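Local coordinates for protein aspartate carbamoyltransferase (Leishmania major, PDB 7K46) that probably catalyses the transfer of a carbamoyl group from carbamoyl phosphate to L-aspartate, an early step of pyrimidine biosynthesis, at residues A[4-9]-A[321-326]; A[12-17]-A[129-134]; A[32-37]-A[311-316]; A[56-61]-A[111-116]; A[102-107]-A[125-130]. All blocks are in the same frame, centred on the assembly; numbering follows the deposited sequence.

Interaction 1: A[4-9]-A[321-326]; sequences FNPVAS and ILFSVL
Phe323 and Ser324, neighbours on the C-terminal helix 309-326, receive the extended N-terminal stretch Phe4 to Val7 in two quite different ways. The arrangement illustrates how the carbamoyltransferase fold brings its chain ends together: the last helix returns to the carbamoyl phosphate domain and is covered there by residues that precede helix 23-41.

Phe323 presents the edge of its ring to the passing backbone. A first torsion of 179° swings the ring away from the backbone N and out to the N-terminal segment. Phe323 CZ lies 3.6 Å from Phe4 O and CE2 is 3.7 Å from Pro6 N, so it is largely backbone that runs past the ring edge, near the ring plane. The side chains add contacts on the same rim: Phe4 CB sits 3.7 Å from Phe323 CZ, while the pyrrolidine of Pro6 crosses obliquely, its CB 3.9 Å from Phe323 CE2. The Phe4 ring itself turns away from the helix and packs edge-to-face against His39.

Ser324 supplies the polar half. Its OG stands beside its own backbone N (chi1 -61°), where it both bonds to Ala320 O one turn back and accepts Val7 N at 2.9 Å, with an N-H...O angle of 159°. A single hydroxyl therefore ties a peptide N-H of the incoming chain to the helix. Val7 CG2 packs 3.7 Å from the same OG. Beyond this bond a water donates to both backbones, 2.8 Å from Val7 O and 2.7 Å from Ser324 O.

Interaction 2: A[12-17]-A[129-134]; sequences GQSVAS and HPIMNA
Val15 and Met132 form a single backbone bridge that adds the irregular segment 12-17 to strand 131-133, an edge strand, within this chain, of the parallel sheet of the carbamoyl phosphate domain; the two segments run 27° apart in direction. Contact begins at His129, whose carbonyl is joined to Ser14 OG by a water. Pro130 then lays its ring against backbone carbonyls, with CG 3.6 Å from Gly12 O and CB 3.6 Å from Gln13 O. Ile131 is bonded through both its N and its O. Its N-H points almost straight at Ser14 OG (2.8 Å, 173°), a side-chain oxygen standing in for a backbone acceptor, while Ile131 O receives Val15 N at 2.9 Å. The bent side chain of Met132 starts away from segment 12-17 but doubles back, bringing SD within 3.8 Å of Val15 CG2 and CE against Gln13 O and Val15 N. Asn133 closes the series with two bonds. Its N donates to Val15 O at 2.9 Å, and its amide, with OD1 taken by Gly135 N, turns the other end to the loop: ND2 donates to Ala16 O at 2.9 Å, with the acceptor in the amide plane and an angle of 177°.

Interaction 3: A[32-37]-A[311-316]; sequences LALDMK and MRYGLF
The meeting of the first and last helices of the carbamoyltransferase fold centres on Lys37 of helix 23-41 and Phe316 of helix 309-326. The axes of the two short segments cross at 102°, 9.4 Å apart, steep enough that a few residues carry the whole contact.

Phe316 fills the crossing. Over the centre of one ring face lies Lys37 CA, 3.6 Å from the centroid and 10° from the ring normal, a CH-pi contact made by backbone. Leu315 CD2 covers the opposite face toward the rim. Where the backbones come nearest, at Ala33 and Phe316, the Ala33 methyl CB rests 3.5 Å from Phe316 O.

Because the Lys37 chain stays extended through CE, its methylenes travel across the Phe316 ring at about a right angle, with CG 3.6 Å from Phe316 CE2, and go on to Tyr313, where CE comes 4.0 Å from CE1. A bend at the last torsion then turns NZ to Glu41. That same carboxylate also pairs with Arg312 NE, so Glu41 probably offsets the like charges of Lys37 and Arg312. Tyr313 OH bonds to Glu155, and Arg312 NH1 reaches Ser105 O of a neighbouring subunit.

An aromatic and aliphatic centre, with the charges gathered by Glu41 at one side, thus joins the N-terminal helix to the C-terminal helix that crosses back from the aspartate domain, an arrangement typical of the two-domain carbamoyltransferase fold.

Interaction 4: A[56-61]-A[111-116]; sequences PLFFED and VLRHAK
The Phe58 ring carries Arg113 CB over the centre of one face, 3.5 Å from the centroid and 11° off the normal, a CH-pi contact, while Val111 CG1 meets its edge 3.7 Å from CE1. These residues belong to the two inner strands, 53-58 and 109-113, of the parallel sheet in the carbamoyl phosphate domain. On the other side of the sheet Leu57 and Leu112 lie side by side. Just past the strand end, the Phe59 ring takes His114 CD2 on one face, 3.5 Å from CG, with the two ring planes inclined at 52°; at its edge stand Arg113 O and Leu112 CD1.

The backbone ladder alternates between strands: Leu57 N to Val111 O (2.7 Å), Arg113 N to Leu57 O (3.1 Å) and Phe59 N to Arg113 O (2.8 Å). In this family the C-terminal ends of these strands lead to the carbamoyl phosphate site. Arg113 NH1 is held by Ala134 O, and Glu60 secures the guanidinium at another point: its OE2 meets NE near the guanidinium edge in a salt bridge of 2.7 Å, using the anti side of the carboxylate, 29° out of its plane.

Interaction 5: A[102-107]-A[125-130]; sequences TLDSYS and SVATHP
Asp104 and His129 are brought together by similar first torsions: in each, CG lies beside the backbone N, at chi1 -84° in Asp104 and -64° in His129, and the two side chains run antiparallel past one another. The result is a His-carboxylate hydrogen bond, ND1 of His129 donating to Asp104 OD1 at 2.8 Å and 156°. The oxygen lies in the imidazole plane, whereas the nitrogen approaches from above the carboxylate plane. A weak bond from His129 N, 3.3 Å long, reaches the same OD1.

The second carboxylate oxygen serves the preceding turn. Thr128 N donates to Asp104 OD2 at 2.8 Å, and a water only 2.6 Å from OD2 donates also to Val126 O. One buried aspartate thus gathers donors from two successive peptide units, one of them weakly, a ring nitrogen and a water, and so ties down the chain after helix 117-126. Ser107 O sits over the centre of one face of the His129 ring, 3.1 Å from CE1. On the side of segment 102-107, Thr102 OG1 and Tyr106 O bond to arginines of another subunit.

In the sheet domain this contact links two neighbouring helices near their C-terminal ends. Asp104 lies toward the C-terminal part of helix 96-104, which leads into strand 109-113, and His129 follows helix 117-126 on the way into strand 131-133.

In the fold
All five contacts form one connected path, from the crossing of the terminal helices to the parallel sheet. Interactions 1 and 3 share the C-terminal helix, their centres 13 Å apart, with Phe323 packed on Met36. Interaction 1 meets interaction 2 in a probable hydrogen bond of 2.8 Å from Gly12 N to Val325 O. Interactions 2 and 4 share the sheet, their centres also 13 Å apart, and join where Ala134 N meets Leu112 O at 2.8 Å. Interaction 5 shares His129 and Pro130 with interaction 2 and touches interaction 4 through Leu103 on Leu57. Interaction 4 is probably nearest the carbamoyl phosphate site, whereas interaction 3 of one subunit faces interaction 5 of another across the interface.

Interaction 1: A[4-9]-A[321-326]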
# COMPACT_ATOMS: atom_id res chain seq x y z
N PHE A 4 -7.68 12.38 24.92
CA PHE A 4 -9.01 12.55 24.37
C PHE A 4 -9.97 11.55 25.00
O PHE A 4 -9.59 10.43 25.35
CB PHE A 4 -9.01 12.36 22.84
CG PHE A 4 -8.13 13.33 22.11
CD1 PHE A 4 -8.53 14.63 21.90
CD2 PHE A 4 -6.90 12.92 21.62
CE1 PHE A 4 -7.72 15.53 21.22
CE2 PHE A 4 -6.08 13.81 20.94
CZ PHE A 4 -6.50 15.12 20.74
N ASN A 5 -11.23 11.96 25.14
CA ASN A 5 -12.24 11.06 25.67
C ASN A 5 -13.01 10.42 24.53
O ASN A 5 -13.65 11.13 23.74
CB ASN A 5 -13.20 11.79 26.60
CG ASN A 5 -12.49 12.35 27.83
OD1 ASN A 5 -11.95 11.60 28.65
ND2 ASN A 5 -12.47 13.67 27.96
N PRO A 6 -12.97 9.10 24.39
CA PRO A 6 -13.70 8.46 23.29
C PRO A 6 -15.20 8.58 23.49
O PRO A 6 -15.70 8.74 24.61
CB PRO A 6 -13.24 7.00 23.38
CG PRO A 6 -12.93 6.80 24.82
CD PRO A 6 -12.35 8.11 25.30
N VAL A 7 -15.94 8.56 22.38
CA VAL A 7 -17.40 8.50 22.44
C VAL A 7 -17.76 7.06 22.79
O VAL A 7 -17.67 6.15 21.95
CB VAL A 7 -18.06 8.95 21.13
CG1 VAL A 7 -19.60 8.93 21.27
CG2 VAL A 7 -17.57 10.35 20.74
N ALA A 8 -18.15 6.84 24.05
CA ALA A 8 -18.21 5.48 24.59
C ALA A 8 -19.20 4.59 23.85
O ALA A 8 -19.00 3.38 23.77
CB ALA A 8 -18.53 5.53 26.08
N SER A 9 -20.28 5.16 23.31
CA SER A 9 -21.29 4.33 22.66
C SER A 9 -20.75 3.63 21.41
O SER A 9 -21.34 2.64 20.97
CB SER A 9 -22.51 5.16 22.28
OG SER A 9 -22.16 6.19 21.38
N ILE A 321 -14.10 8.76 14.99
CA ILE A 321 -14.83 7.49 14.96
C ILE A 321 -13.90 6.32 15.26
O ILE A 321 -14.18 5.50 16.14
CB ILE A 321 -15.54 7.31 13.60
CG1 ILE A 321 -16.70 8.33 13.48
CG2 ILE A 321 -16.09 5.88 13.46
CD1 ILE A 321 -17.28 8.44 12.08
N LEU A 322 -12.77 6.23 14.54
CA LEU A 322 -11.86 5.10 14.75
C LEU A 322 -11.34 5.09 16.18
O LEU A 322 -11.24 4.02 16.81
CB LEU A 322 -10.70 5.15 13.76
CG LEU A 322 -11.03 4.96 12.28
CD1 LEU A 322 -9.84 5.36 11.41
CD2 LEU A 322 -11.44 3.51 12.00
N PHE A 323 -10.97 6.26 16.70
CA PHE A 323 -10.50 6.37 18.08
C PHE A 323 -11.55 5.85 19.07
O PHE A 323 -11.22 5.15 20.04
CB PHE A 323 -10.17 7.83 18.38
CG PHE A 323 -9.69 8.10 19.77
CD1 PHE A 323 -8.34 7.95 20.09
CD2 PHE A 323 -10.57 8.56 20.75
CE1 PHE A 323 -7.89 8.23 21.38
CE2 PHE A 323 -10.12 8.84 22.03
CZ PHE A 323 -8.78 8.67 22.35
N SER A 324 -12.81 6.19 18.83
CA SER A 324 -13.87 5.78 19.74
C SER A 324 -14.17 4.29 19.60
O SER A 324 -14.42 3.60 20.60
CB SER A 324 -15.13 6.62 19.48
OG SER A 324 -14.87 8.00 19.70
N VAL A 325 -14.14 3.78 18.37
CA VAL A 325 -14.41 2.36 18.15
C VAL A 325 -13.35 1.49 18.82
O VAL A 325 -13.66 0.48 19.47
CB VAL A 325 -14.52 2.07 16.64
CG1 VAL A 325 -14.48 0.55 16.37
CG2 VAL A 325 -15.80 2.70 16.07
N LEU A 326 -12.08 1.90 18.72
CA LEU A 326 -10.96 1.03 19.08
C LEU A 326 -10.32 1.36 20.42
O LEU A 326 -9.46 0.60 20.88
CB LEU A 326 -9.89 1.08 17.99
CG LEU A 326 -10.32 0.39 16.70
CD1 LEU A 326 -9.23 0.55 15.63
CD2 LEU A 326 -10.66 -1.08 16.95
O HOH W 1 -15.60 4.44 22.87

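Interaction 2: A[12-17]-A[129-134]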
# COMPACT_ATOMS: atom_id res chain seq x y z
N GLY A 12 -16.11 -0.73 20.21
CA GLY A 12 -16.23 -2.07 19.68
C GLY A 12 -17.40 -2.30 18.75
O GLY A 12 -17.75 -3.45 18.49
N GLN A 13 -17.99 -1.23 18.21
CA GLN A 13 -19.19 -1.32 17.39
C GLN A 13 -18.88 -1.08 15.92
O GLN A 13 -18.16 -0.14 15.57
CB GLN A 13 -20.24 -0.29 17.85
CG GLN A 13 -20.84 -0.63 19.19
CD GLN A 13 -21.45 -2.01 19.20
OE1 GLN A 13 -22.36 -2.31 18.43
NE2 GLN A 13 -20.95 -2.88 20.08
N SER A 14 -19.45 -1.92 15.06
CA SER A 14 -19.46 -1.63 13.63
C SER A 14 -20.28 -0.37 13.37
O SER A 14 -21.25 -0.08 14.08
CB SER A 14 -20.05 -2.80 12.84
OG SER A 14 -19.20 -3.95 12.86
N VAL A 15 -19.89 0.37 12.35
CA VAL A 15 -20.57 1.61 11.97
C VAL A 15 -21.16 1.37 10.59
O VAL A 15 -20.47 1.46 9.56
CB VAL A 15 -19.62 2.81 11.98
CG1 VAL A 15 -20.33 4.06 11.47
CG2 VAL A 15 -19.10 3.04 13.41
N ALA A 16 -22.44 1.00 10.57
CA ALA A 16 -23.12 0.62 9.34
C ALA A 16 -23.97 1.73 8.75
O ALA A 16 -24.08 1.82 7.52
CB ALA A 16 -24.03 -0.60 9.58
N SER A 17 -24.57 2.57 9.59
CA SER A 17 -25.47 3.61 9.14
C SER A 17 -25.40 4.78 10.12
O SER A 17 -25.28 4.57 11.33
CB SER A 17 -26.92 3.10 9.05
OG SER A 17 -27.84 4.18 8.91
N HIS A 129 -14.53 -8.42 14.26
CA HIS A 129 -14.05 -7.08 14.57
C HIS A 129 -14.99 -6.06 13.94
O HIS A 129 -15.76 -6.40 13.03
CB HIS A 129 -12.61 -6.87 14.08
CG HIS A 129 -11.62 -7.77 14.74
ND1 HIS A 129 -11.20 -8.96 14.19
CD2 HIS A 129 -11.00 -7.68 15.94
CE1 HIS A 129 -10.35 -9.55 15.00
NE2 HIS A 129 -10.21 -8.79 16.08
N PRO A 130 -14.98 -4.82 14.41
CA PRO A 130 -15.89 -3.81 13.85
C PRO A 130 -15.62 -3.57 12.37
O PRO A 130 -14.47 -3.55 11.91
CB PRO A 130 -15.58 -2.56 14.68
CG PRO A 130 -15.12 -3.12 16.01
CD PRO A 130 -14.30 -4.32 15.62
N ILE A 131 -16.71 -3.38 11.62
CA ILE A 131 -16.66 -3.01 10.21
C ILE A 131 -17.15 -1.57 10.08
O ILE A 131 -18.23 -1.24 10.59
CB ILE A 131 -17.53 -3.94 9.34
CG1 ILE A 131 -17.02 -5.38 9.40
CG2 ILE A 131 -17.57 -3.44 7.88
CD1 ILE A 131 -17.97 -6.35 8.72
N MET A 132 -16.37 -0.74 9.41
CA MET A 132 -16.78 0.61 9.04
C MET A 132 -17.34 0.56 7.62
O MET A 132 -16.62 0.21 6.67
CB MET A 132 -15.60 1.59 9.10
CG MET A 132 -14.80 1.61 10.39
SD MET A 132 -15.71 2.22 11.83
CE MET A 132 -16.16 0.68 12.61
N ASN A 133 -18.61 0.89 7.46
CA ASN A 133 -19.20 0.93 6.13
C ASN A 133 -18.73 2.20 5.41
O ASN A 133 -19.04 3.32 5.82
CB ASN A 133 -20.72 0.87 6.23
CG ASN A 133 -21.41 1.14 4.91
OD1 ASN A 133 -20.80 1.01 3.85
ND2 ASN A 133 -22.69 1.51 4.97
N ALA A 134 -17.96 2.03 4.33
CA ALA A 134 -17.40 3.15 3.58
C ALA A 134 -18.30 3.61 2.43
O ALA A 134 -17.86 4.43 1.61
CB ALA A 134 -16.02 2.77 3.05
O HOH W 2 -18.61 -6.72 12.99

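Interaction 3: A[32-37]-A[311-316]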
# COMPACT_ATOMS: atom_id res chain seq x y z
N LEU A 32 -15.20 15.81 19.47
CA LEU A 32 -13.96 15.04 19.46
C LEU A 32 -13.17 15.30 18.18
O LEU A 32 -11.94 15.46 18.22
CB LEU A 32 -14.27 13.54 19.62
CG LEU A 32 -13.10 12.54 19.58
CD1 LEU A 32 -12.05 12.90 20.61
CD2 LEU A 32 -13.61 11.10 19.81
N ALA A 33 -13.85 15.37 17.03
CA ALA A 33 -13.16 15.65 15.78
C ALA A 33 -12.52 17.03 15.81
O ALA A 33 -11.37 17.20 15.39
CB ALA A 33 -14.14 15.55 14.60
N LEU A 34 -13.23 18.03 16.34
CA LEU A 34 -12.66 19.37 16.42
C LEU A 34 -11.49 19.42 17.39
O LEU A 34 -10.49 20.11 17.14
CB LEU A 34 -13.74 20.37 16.83
CG LEU A 34 -14.84 20.59 15.79
CD1 LEU A 34 -15.90 21.58 16.32
CD2 LEU A 34 -14.26 21.09 14.47
N ASP A 35 -11.59 18.70 18.52
CA ASP A 35 -10.48 18.67 19.48
C ASP A 35 -9.24 18.03 18.86
O ASP A 35 -8.12 18.51 19.05
CB ASP A 35 -10.90 17.93 20.75
CG ASP A 35 -11.94 18.71 21.56
OD1 ASP A 35 -12.16 19.90 21.27
OD2 ASP A 35 -12.54 18.13 22.49
N MET A 36 -9.44 16.96 18.09
CA MET A 36 -8.32 16.35 17.37
C MET A 36 -7.77 17.29 16.30
O MET A 36 -6.55 17.35 16.10
CB MET A 36 -8.75 15.03 16.75
CG MET A 36 -8.96 13.95 17.78
SD MET A 36 -9.53 12.44 17.01
CE MET A 36 -9.35 11.32 18.39
N LYS A 37 -8.65 18.01 15.60
CA LYS A 37 -8.18 18.97 14.60
C LYS A 37 -7.24 19.99 15.23
O LYS A 37 -6.15 20.25 14.71
CB LYS A 37 -9.37 19.67 13.93
CG LYS A 37 -9.00 20.71 12.86
CD LYS A 37 -10.28 21.29 12.25
CE LYS A 37 -10.02 22.24 11.08
NZ LYS A 37 -9.22 23.42 11.48
N MET A 311 -13.37 17.94 3.00
CA MET A 311 -12.58 16.71 3.02
C MET A 311 -11.69 16.61 4.24
O MET A 311 -11.45 15.51 4.75
CB MET A 311 -11.73 16.60 1.75
CG MET A 311 -12.54 16.27 0.51
SD MET A 311 -11.51 16.05 -0.94
CE MET A 311 -11.17 17.76 -1.39
N ARG A 312 -11.17 17.75 4.72
CA ARG A 312 -10.34 17.72 5.92
C ARG A 312 -11.20 17.47 7.16
O ARG A 312 -10.78 16.75 8.08
CB ARG A 312 -9.55 19.02 6.03
CG ARG A 312 -8.56 19.05 7.21
CD ARG A 312 -7.36 19.93 6.90
NE ARG A 312 -6.39 20.00 7.98
CZ ARG A 312 -5.32 19.21 8.06
NH1 ARG A 312 -5.13 18.21 7.21
NH2 ARG A 312 -4.41 19.44 9.01
N TYR A 313 -12.41 18.03 7.21
CA TYR A 313 -13.33 17.61 8.25
C TYR A 313 -13.60 16.11 8.17
O TYR A 313 -13.75 15.46 9.21
CB TYR A 313 -14.64 18.40 8.15
CG TYR A 313 -14.47 19.86 8.48
CD1 TYR A 313 -14.01 20.26 9.73
CD2 TYR A 313 -14.78 20.84 7.55
CE1 TYR A 313 -13.85 21.61 10.04
CE2 TYR A 313 -14.62 22.19 7.84
CZ TYR A 313 -14.15 22.57 9.09
OH TYR A 313 -14.00 23.91 9.38
N GLY A 314 -13.61 15.54 6.96
CA GLY A 314 -13.75 14.09 6.85
C GLY A 314 -12.62 13.33 7.52
O GLY A 314 -12.85 12.32 8.19
N LEU A 315 -11.38 13.81 7.37
CA LEU A 315 -10.25 13.20 8.07
C LEU A 315 -10.49 13.18 9.58
O LEU A 315 -10.34 12.14 10.23
CB LEU A 315 -8.96 13.95 7.75
CG LEU A 315 -7.74 13.57 8.61
CD1 LEU A 315 -7.24 12.15 8.30
CD2 LEU A 315 -6.61 14.59 8.43
N PHE A 316 -10.88 14.31 10.16
CA PHE A 316 -10.97 14.35 11.62
C PHE A 316 -12.22 13.64 12.15
O PHE A 316 -12.17 13.04 13.24
CB PHE A 316 -10.88 15.81 12.08
CG PHE A 316 -9.52 16.40 11.85
CD1 PHE A 316 -8.41 15.85 12.48
CD2 PHE A 316 -9.34 17.45 10.97
CE1 PHE A 316 -7.14 16.36 12.25
CE2 PHE A 316 -8.08 17.97 10.74
CZ PHE A 316 -6.97 17.42 11.39

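Interaction 4: A[56-61]-A[111-116]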
# COMPACT_ATOMS: atom_id res chain seq x y z
N PRO A 56 -8.65 -2.18 4.79
CA PRO A 56 -9.74 -1.81 3.87
C PRO A 56 -9.95 -2.88 2.82
O PRO A 56 -9.00 -3.48 2.31
CB PRO A 56 -9.23 -0.50 3.23
CG PRO A 56 -7.90 -0.18 3.94
CD PRO A 56 -7.40 -1.49 4.45
N LEU A 57 -11.22 -3.12 2.51
CA LEU A 57 -11.61 -4.09 1.49
C LEU A 57 -12.56 -3.34 0.55
O LEU A 57 -13.74 -3.18 0.86
CB LEU A 57 -12.27 -5.32 2.11
CG LEU A 57 -12.47 -6.53 1.19
CD1 LEU A 57 -11.12 -7.15 0.81
CD2 LEU A 57 -13.39 -7.56 1.84
N PHE A 58 -12.03 -2.86 -0.57
CA PHE A 58 -12.75 -1.96 -1.46
C PHE A 58 -13.02 -2.67 -2.77
O PHE A 58 -12.09 -2.94 -3.55
CB PHE A 58 -11.98 -0.65 -1.66
CG PHE A 58 -12.25 0.39 -0.61
CD1 PHE A 58 -12.13 0.09 0.74
CD2 PHE A 58 -12.61 1.69 -0.98
CE1 PHE A 58 -12.38 1.06 1.72
CE2 PHE A 58 -12.86 2.66 -0.01
CZ PHE A 58 -12.74 2.35 1.33
N PHE A 59 -14.28 -3.02 -3.01
CA PHE A 59 -14.69 -3.68 -4.24
C PHE A 59 -14.99 -2.69 -5.36
O PHE A 59 -15.12 -3.10 -6.52
CB PHE A 59 -15.91 -4.57 -3.99
CG PHE A 59 -15.60 -5.80 -3.19
CD1 PHE A 59 -15.52 -5.74 -1.81
CD2 PHE A 59 -15.39 -7.02 -3.82
CE1 PHE A 59 -15.24 -6.87 -1.06
CE2 PHE A 59 -15.10 -8.16 -3.07
CZ PHE A 59 -15.03 -8.08 -1.69
N GLU A 60 -15.11 -1.41 -5.03
CA GLU A 60 -15.19 -0.36 -6.03
C GLU A 60 -14.18 0.71 -5.65
O GLU A 60 -13.86 0.90 -4.47
CB GLU A 60 -16.61 0.23 -6.11
CG GLU A 60 -17.23 0.58 -4.77
CD GLU A 60 -18.60 1.22 -4.92
OE1 GLU A 60 -19.17 1.12 -6.03
OE2 GLU A 60 -19.10 1.82 -3.93
N ASP A 61 -13.65 1.40 -6.65
CA ASP A 61 -12.67 2.44 -6.40
C ASP A 61 -13.34 3.65 -5.76
O ASP A 61 -14.38 4.12 -6.23
CB ASP A 61 -11.99 2.85 -7.70
CG ASP A 61 -11.07 1.78 -8.24
OD1 ASP A 61 -10.86 0.76 -7.54
OD2 ASP A 61 -10.54 1.96 -9.36
N VAL A 111 -12.68 -1.97 6.95
CA VAL A 111 -13.39 -0.90 6.23
C VAL A 111 -13.90 -1.50 4.93
O VAL A 111 -13.09 -1.86 4.06
CB VAL A 111 -12.51 0.33 5.96
CG1 VAL A 111 -13.32 1.44 5.27
CG2 VAL A 111 -11.86 0.85 7.26
N LEU A 112 -15.22 -1.60 4.77
CA LEU A 112 -15.83 -2.27 3.62
C LEU A 112 -16.48 -1.25 2.68
O LEU A 112 -17.33 -0.45 3.10
CB LEU A 112 -16.87 -3.30 4.05
CG LEU A 112 -17.57 -4.00 2.88
CD1 LEU A 112 -16.59 -4.93 2.14
CD2 LEU A 112 -18.82 -4.76 3.33
N ARG A 113 -16.10 -1.32 1.41
CA ARG A 113 -16.74 -0.55 0.34
C ARG A 113 -17.22 -1.53 -0.73
O ARG A 113 -16.41 -2.14 -1.44
CB ARG A 113 -15.77 0.48 -0.24
CG ARG A 113 -16.30 1.23 -1.43
CD ARG A 113 -17.11 2.44 -1.01
NE ARG A 113 -17.56 3.21 -2.16
CZ ARG A 113 -17.69 4.53 -2.17
NH1 ARG A 113 -17.42 5.27 -1.10
NH2 ARG A 113 -18.11 5.13 -3.29
N HIS A 114 -18.53 -1.68 -0.83
CA HIS A 114 -19.16 -2.60 -1.77
C HIS A 114 -20.47 -1.96 -2.21
O HIS A 114 -21.16 -1.36 -1.39
CB HIS A 114 -19.42 -3.96 -1.13
CG HIS A 114 -19.69 -5.07 -2.10
ND1 HIS A 114 -20.82 -5.11 -2.89
CD2 HIS A 114 -18.98 -6.19 -2.39
CE1 HIS A 114 -20.79 -6.21 -3.63
NE2 HIS A 114 -19.69 -6.87 -3.35
N ALA A 115 -20.79 -2.06 -3.50
CA ALA A 115 -22.01 -1.42 -3.99
C ALA A 115 -23.28 -2.05 -3.41
O ALA A 115 -24.31 -1.37 -3.29
CB ALA A 115 -22.07 -1.45 -5.52
N LYS A 116 -23.23 -3.33 -3.05
CA LYS A 116 -24.44 -4.05 -2.64
C LYS A 116 -24.63 -3.99 -1.13
O LYS A 116 -23.73 -4.34 -0.37
CB LYS A 116 -24.37 -5.52 -3.08
CG LYS A 116 -24.24 -5.71 -4.59
CD LYS A 116 -25.45 -5.16 -5.31
CE LYS A 116 -25.46 -5.57 -6.78
NZ LYS A 116 -26.68 -5.07 -7.48

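Interaction 5: A[102-107]-A[125-130]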
# COMPACT_ATOMS: atom_id res chain seq x y z
N THR A 102 -10.72 -14.02 6.72
CA THR A 102 -9.29 -13.86 6.50
C THR A 102 -8.79 -12.53 7.08
O THR A 102 -7.77 -12.50 7.78
CB THR A 102 -9.00 -13.96 4.99
OG1 THR A 102 -9.43 -15.26 4.53
CG2 THR A 102 -7.51 -13.81 4.70
N LEU A 103 -9.53 -11.44 6.85
CA LEU A 103 -9.16 -10.15 7.43
C LEU A 103 -9.18 -10.19 8.96
O LEU A 103 -8.30 -9.62 9.62
CB LEU A 103 -10.08 -9.05 6.92
CG LEU A 103 -9.71 -8.32 5.63
CD1 LEU A 103 -9.58 -9.29 4.46
CD2 LEU A 103 -10.72 -7.22 5.31
N ASP A 104 -10.19 -10.86 9.54
CA ASP A 104 -10.30 -10.93 11.00
C ASP A 104 -9.17 -11.71 11.64
O ASP A 104 -8.98 -11.63 12.86
CB ASP A 104 -11.61 -11.58 11.43
CG ASP A 104 -12.77 -10.62 11.47
OD1 ASP A 104 -12.58 -9.42 11.75
OD2 ASP A 104 -13.90 -11.08 11.23
N SER A 105 -8.44 -12.51 10.86
CA SER A 105 -7.36 -13.28 11.45
C SER A 105 -6.22 -12.38 11.93
O SER A 105 -5.44 -12.78 12.80
CB SER A 105 -6.85 -14.32 10.46
OG SER A 105 -6.10 -13.70 9.42
N TYR A 106 -6.10 -11.17 11.39
CA TYR A 106 -4.99 -10.32 11.77
C TYR A 106 -5.36 -8.86 12.03
O TYR A 106 -4.49 -8.09 12.44
CB TYR A 106 -3.88 -10.40 10.69
CG TYR A 106 -4.33 -9.82 9.39
CD1 TYR A 106 -4.30 -8.44 9.18
CD2 TYR A 106 -4.84 -10.63 8.37
CE1 TYR A 106 -4.74 -7.87 8.00
CE2 TYR A 106 -5.30 -10.06 7.18
CZ TYR A 106 -5.24 -8.68 7.01
OH TYR A 106 -5.69 -8.09 5.84
N SER A 107 -6.62 -8.45 11.80
CA SER A 107 -7.03 -7.05 11.85
C SER A 107 -7.74 -6.72 13.16
O SER A 107 -8.30 -7.59 13.83
CB SER A 107 -7.97 -6.69 10.69
OG SER A 107 -7.40 -6.93 9.41
N SER A 125 -22.33 -10.71 9.22
CA SER A 125 -22.82 -12.01 9.69
C SER A 125 -21.70 -12.90 10.22
O SER A 125 -21.97 -13.84 10.96
CB SER A 125 -23.58 -12.73 8.57
OG SER A 125 -22.72 -13.45 7.70
N VAL A 126 -20.44 -12.64 9.83
CA VAL A 126 -19.32 -13.46 10.28
C VAL A 126 -18.21 -12.65 10.93
O VAL A 126 -17.34 -13.24 11.60
CB VAL A 126 -18.74 -14.29 9.11
CG1 VAL A 126 -19.79 -15.24 8.53
CG2 VAL A 126 -18.12 -13.38 8.04
N ALA A 127 -18.15 -11.33 10.77
CA ALA A 127 -17.01 -10.57 11.27
C ALA A 127 -16.93 -10.63 12.79
O ALA A 127 -17.95 -10.64 13.48
CB ALA A 127 -17.10 -9.11 10.82
N THR A 128 -15.70 -10.69 13.31
CA THR A 128 -15.49 -10.62 14.75
C THR A 128 -14.88 -9.29 15.19
O THR A 128 -14.72 -9.07 16.38
CB THR A 128 -14.58 -11.77 15.23
OG1 THR A 128 -13.31 -11.65 14.60
CG2 THR A 128 -15.20 -13.13 14.87
N HIS A 129 -14.53 -8.42 14.26
CA HIS A 129 -14.05 -7.08 14.57
C HIS A 129 -14.99 -6.06 13.94
O HIS A 129 -15.76 -6.40 13.03
CB HIS A 129 -12.61 -6.87 14.08
CG HIS A 129 -11.62 -7.77 14.74
ND1 HIS A 129 -11.20 -8.96 14.19
CD2 HIS A 129 -11.00 -7.68 15.94
CE1 HIS A 129 -10.35 -9.55 15.00
NE2 HIS A 129 -10.21 -8.79 16.08
N PRO A 130 -14.98 -4.82 14.41
CA PRO A 130 -15.89 -3.81 13.85
C PRO A 130 -15.62 -3.57 12.37
O PRO A 130 -14.47 -3.55 11.91
CB PRO A 130 -15.58 -2.56 14.68
CG PRO A 130 -15.12 -3.12 16.01
CD PRO A 130 -14.30 -4.32 15.62
O HOH W 3 -14.61 -13.62 11.11